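Probable glutathione S-transferase (Bordetella bronchiseptica RB50, PDB 3H1N) probably acts as a glutathione S-transferase, an enzyme class that joins the thiol of glutathione to electrophilic substrates. Local coordinates at residues T122-D127 / A150-T155; Y183-L188 / M214-R219. All blocks are in the same frame, centred on the assembly; numbering follows the deposited sequence.

Interaction 1: residues T122-D127 / A150-T155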
# COMPACT_ATOMS: atom_id res chain seq x y z
N THR B 122 3.48 1.73 9.07
CA THR B 122 4.90 1.91 8.84
C THR B 122 5.19 3.24 8.12
O THR B 122 6.06 4.00 8.54
CB THR B 122 5.47 0.67 8.04
OG1 THR B 122 5.35 -0.52 8.86
CG2 THR B 122 6.92 0.87 7.64
N ALA B 123 4.45 3.54 7.06
CA ALA B 123 4.61 4.81 6.37
C ALA B 123 4.28 6.01 7.28
O ALA B 123 4.94 7.07 7.20
CB ALA B 123 3.75 4.85 5.10
N GLU B 124 3.28 5.84 8.14
CA GLU B 124 2.92 6.90 9.10
C GLU B 124 4.02 7.09 10.12
O GLU B 124 4.30 8.22 10.52
CB GLU B 124 1.56 6.63 9.77
CG GLU B 124 0.39 6.79 8.80
CD GLU B 124 -0.99 6.86 9.48
OE1 GLU B 124 -1.09 7.28 10.65
OE2 GLU B 124 -2.00 6.54 8.80
N ALA B 125 4.69 6.00 10.51
CA ALA B 125 5.84 6.09 11.43
C ALA B 125 7.01 6.86 10.81
O ALA B 125 7.84 7.45 11.54
CB ALA B 125 6.26 4.70 11.92
N HIS B 126 7.10 6.83 9.48
CA HIS B 126 8.12 7.59 8.76
C HIS B 126 7.69 9.03 8.60
O HIS B 126 8.46 9.96 8.81
CB HIS B 126 8.38 7.00 7.38
CG HIS B 126 9.20 7.89 6.50
ND1 HIS B 126 8.62 8.75 5.60
CD2 HIS B 126 10.53 8.08 6.41
CE1 HIS B 126 9.57 9.42 4.97
NE2 HIS B 126 10.74 9.03 5.45
N ASP B 127 6.44 9.20 8.20
CA ASP B 127 5.93 10.52 7.89
C ASP B 127 5.81 11.40 9.14
O ASP B 127 5.71 12.61 9.02
CB ASP B 127 4.61 10.40 7.14
CG ASP B 127 4.78 9.90 5.70
OD1 ASP B 127 5.92 9.62 5.25
OD2 ASP B 127 3.76 9.83 4.99
N ALA B 150 1.82 14.52 17.62
CA ALA B 150 0.73 14.58 18.58
C ALA B 150 -0.47 13.75 18.08
O ALA B 150 -1.04 13.00 18.85
CB ALA B 150 0.32 16.02 18.90
N ASP B 151 -0.80 13.85 16.80
CA ASP B 151 -1.89 13.04 16.23
C ASP B 151 -1.53 11.55 16.11
O ASP B 151 -2.36 10.67 16.36
CB ASP B 151 -2.33 13.59 14.87
CG ASP B 151 -3.56 12.88 14.32
OD1 ASP B 151 -4.62 12.90 14.99
OD2 ASP B 151 -3.47 12.28 13.22
N PHE B 152 -0.29 11.27 15.72
CA PHE B 152 0.12 9.89 15.51
C PHE B 152 0.05 9.16 16.87
O PHE B 152 -0.50 8.05 16.97
CB PHE B 152 1.53 9.84 14.93
CG PHE B 152 2.06 8.43 14.66
CD1 PHE B 152 1.50 7.64 13.65
CD2 PHE B 152 3.12 7.91 15.39
CE1 PHE B 152 1.98 6.35 13.38
CE2 PHE B 152 3.62 6.61 15.13
CZ PHE B 152 3.05 5.83 14.13
N ARG B 153 0.55 9.81 17.92
CA ARG B 153 0.52 9.21 19.27
C ARG B 153 -0.91 9.08 19.78
O ARG B 153 -1.27 8.04 20.31
CB ARG B 153 1.32 10.03 20.31
CG ARG B 153 2.84 10.02 20.19
CD ARG B 153 3.52 10.75 21.37
NE ARG B 153 2.78 11.95 21.81
CZ ARG B 153 2.98 13.19 21.34
NH1 ARG B 153 2.24 14.18 21.80
NH2 ARG B 153 3.91 13.44 20.43
N GLU B 154 -1.69 10.15 19.63
CA GLU B 154 -3.01 10.28 20.26
C GLU B 154 -4.09 9.45 19.56
O GLU B 154 -4.91 8.81 20.22
CB GLU B 154 -3.46 11.75 20.34
CG GLU B 154 -2.69 12.62 21.35
CD GLU B 154 -2.98 14.13 21.20
OE1 GLU B 154 -3.95 14.51 20.50
OE2 GLU B 154 -2.23 14.94 21.77
N THR B 155 -4.12 9.48 18.23
CA THR B 155 -5.20 8.79 17.54
C THR B 155 -4.76 7.59 16.69
O THR B 155 -5.44 6.57 16.67
CB THR B 155 -6.05 9.75 16.67
OG1 THR B 155 -5.31 10.14 15.52
CG2 THR B 155 -6.44 11.00 17.45
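The ring of Phe152 reaches from helix 142-167 to helix 105-127, where its far end lies against the backbone and CB atoms of Glu124 and Ala125. Apolar contact comes first: CE1 of Phe152 lies 3.6 Å from CB of Glu124, and CZ rests 3.9 Å from CA of Ala125, with the Ala125 methyl only slightly farther off. The ring gets there because its CG stands anti to the backbone N (chi1 -179°), which points it at the facing helix.

Two oxygens of Glu124 lie near the ring, in different ways. Glu124 O sits 4.1 Å above one ring face, offset toward the rim, whereas OE1 of the same residue approaches in the ring plane, 4.0 Å from CD1. The carboxylate is turned 59° from the ring, and its OE2 forms a salt bridge with Arg156, one turn beyond Phe152. Leu195 of helix 183-198 and, just past its end, the ring of Phe199 also pack on Phe152.

This is an example of an aromatic side chain joining two helices of the all-helical C-terminal domain of glutathione transferases. An anionic oxygen at the weakly positive ring edge would be mildly favourable at this distance, and the arginine probably offsets the charge brought close to a buried ring.

Interaction 2: residues Y183-L188 / M214-R219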
# COMPACT_ATOMS: atom_id res chain seq x y z
N TYR B 183 3.50 -14.40 6.85
CA TYR B 183 4.41 -13.26 6.77
C TYR B 183 3.86 -11.99 7.43
O TYR B 183 4.64 -11.16 7.90
CB TYR B 183 4.86 -13.00 5.34
CG TYR B 183 3.78 -12.60 4.37
CD1 TYR B 183 3.27 -11.29 4.36
CD2 TYR B 183 3.32 -13.49 3.41
CE1 TYR B 183 2.30 -10.91 3.43
CE2 TYR B 183 2.35 -13.12 2.47
CZ TYR B 183 1.84 -11.83 2.49
OH TYR B 183 0.89 -11.43 1.55
N ALA B 184 2.53 -11.84 7.48
CA ALA B 184 1.90 -10.72 8.18
C ALA B 184 2.16 -10.76 9.70
O ALA B 184 2.31 -9.70 10.34
CB ALA B 184 0.41 -10.67 7.88
N ASP B 185 2.24 -11.96 10.27
CA ASP B 185 2.63 -12.10 11.68
C ASP B 185 4.05 -11.59 11.93
O ASP B 185 4.31 -10.92 12.94
CB ASP B 185 2.48 -13.55 12.17
CG ASP B 185 1.06 -14.06 12.06
OD1 ASP B 185 0.23 -13.71 12.92
OD2 ASP B 185 0.79 -14.83 11.12
N LEU B 186 4.98 -11.92 11.01
CA LEU B 186 6.36 -11.42 11.14
C LEU B 186 6.42 -9.90 11.00
O LEU B 186 7.12 -9.22 11.74
CB LEU B 186 7.28 -12.07 10.11
CG LEU B 186 7.34 -13.59 10.04
CD1 LEU B 186 8.39 -14.00 9.01
CD2 LEU B 186 7.64 -14.23 11.42
N SER B 187 5.67 -9.38 10.04
CA SER B 187 5.60 -7.95 9.82
C SER B 187 5.02 -7.23 11.04
O SER B 187 5.47 -6.13 11.39
CB SER B 187 4.75 -7.67 8.58
OG SER B 187 5.39 -8.20 7.42
N LEU B 188 4.04 -7.86 11.68
CA LEU B 188 3.37 -7.24 12.82
C LEU B 188 4.34 -7.16 13.99
O LEU B 188 4.44 -6.13 14.68
CB LEU B 188 2.09 -8.01 13.20
CG LEU B 188 1.21 -7.44 14.35
CD1 LEU B 188 0.83 -5.96 14.12
CD2 LEU B 188 -0.04 -8.30 14.56
N MSE B 214 0.78 -8.10 22.03
CA MSE B 214 2.06 -8.24 22.70
C MSE B 214 2.47 -9.71 22.85
O MSE B 214 3.66 -10.04 22.79
CB MSE B 214 2.06 -7.48 24.04
CG MSE B 214 1.76 -5.97 23.87
SE MSE B 214 2.75 -5.04 22.42
CE MSE B 214 4.50 -5.21 23.25
N ALA B 215 1.49 -10.58 23.02
CA ALA B 215 1.74 -12.02 22.97
C ALA B 215 2.27 -12.43 21.60
O ALA B 215 3.23 -13.20 21.52
CB ALA B 215 0.48 -12.81 23.32
N LEU B 216 1.67 -11.91 20.53
CA LEU B 216 2.12 -12.21 19.18
C LEU B 216 3.56 -11.75 18.98
O LEU B 216 4.40 -12.50 18.47
CB LEU B 216 1.21 -11.58 18.13
CG LEU B 216 1.74 -11.96 16.73
CD1 LEU B 216 0.74 -12.72 15.92
CD2 LEU B 216 2.33 -10.77 15.97
N HIS B 217 3.84 -10.52 19.41
CA HIS B 217 5.16 -9.92 19.30
C HIS B 217 6.21 -10.81 19.97
O HIS B 217 7.26 -11.10 19.37
CB HIS B 217 5.15 -8.51 19.90
CG HIS B 217 6.50 -7.90 20.03
ND1 HIS B 217 7.20 -7.87 21.22
CD2 HIS B 217 7.31 -7.32 19.11
CE1 HIS B 217 8.36 -7.29 21.03
NE2 HIS B 217 8.46 -6.95 19.76
N ALA B 218 5.92 -11.24 21.20
CA ALA B 218 6.83 -12.09 21.96
C ALA B 218 6.99 -13.47 21.31
O ALA B 218 8.07 -14.05 21.36
CB ALA B 218 6.35 -12.23 23.39
N ARG B 219 5.92 -13.98 20.72
CA ARG B 219 5.92 -15.30 20.11
C ARG B 219 6.87 -15.32 18.90
O ARG B 219 7.69 -16.23 18.76
CB ARG B 219 4.49 -15.68 19.69
CG ARG B 219 4.29 -17.16 19.45
CD ARG B 219 2.84 -17.52 19.08
NE ARG B 219 2.74 -18.97 18.87
CZ ARG B 219 1.65 -19.60 18.42
NH1 ARG B 219 0.55 -18.92 18.13
NH2 ARG B 219 1.67 -20.92 18.25
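Leu216 on helix 211-221 projects toward helix 183-198 and is met there by Asp185 and Leu188, one turn apart on the facing helix. Its two methyls divide the work. CD2 lies 3.7 Å from CD2 of Leu188, is nearly as close to CB and CG of that leucine, and also lies 3.6 Å from O of Asp185. CD1 goes to the carboxylate, where it approaches OD1 of Asp185 to 3.2 Å. That approach is short for a methyl and an oxygen, and chi2 of Leu216, at 120°, is not staggered, so the exact placing of the methyls is doubtful. The two leucines cross at about a right angle; each has its CG anti to the backbone N (chi1 -179° in Leu216), and this swings their CD2 methyls together.

The carboxylate beside this apolar pair is committed to other partners. OD2 of Asp185 accepts a hydrogen bond from the backbone N of Ser182, and the Ser-Tyr-Ala-Asp sequence at this helix start matches the Ser-x-x-Asp N-capping box familiar in glutathione transferases. OD1 accepts from the backbone N of Leu175, linking the helix start to the preceding loop.

Farther out, in the first turn of helix 183-198, Tyr183 O is gripped twice, by Ser187 N at 3.0 Å and by Ser187 OG at 3.1 Å. The two donors arrive from opposite faces of the carbonyl plane, the hydroxyl 37° out of it. Ser187 OG is also hydrogen-bonded to Gln115 NE2 on helix 105-127, while on the other segment His217 NE2 bonds to Glu193 OE2, a further, polar tie between helices 211-221 and 183-198.

How the interactions relate
Interactions 1 and 2 lie in series along the chain, with centres about 20 Å apart and nearest atoms about 6 Å apart, so they do not touch. Helix 183-198 relates them: its beginning is one side of interaction 2, while farther along Val191 packs on Thr122 and Leu195 on Phe152 from interaction 1. Helix 105-127 is shared in the reverse sense, giving its last residues to interaction 1 and, nearer its start, Val111 to Tyr183 and Ala184. Both contacts join helices of the C-terminal domain, interaction 2 nearer the chain centre (about 11 Å against 16 Å, centre to centre). The second subunit touches segment 150-155, its Ala133 packing on Asp151, but not the segments of interaction 2.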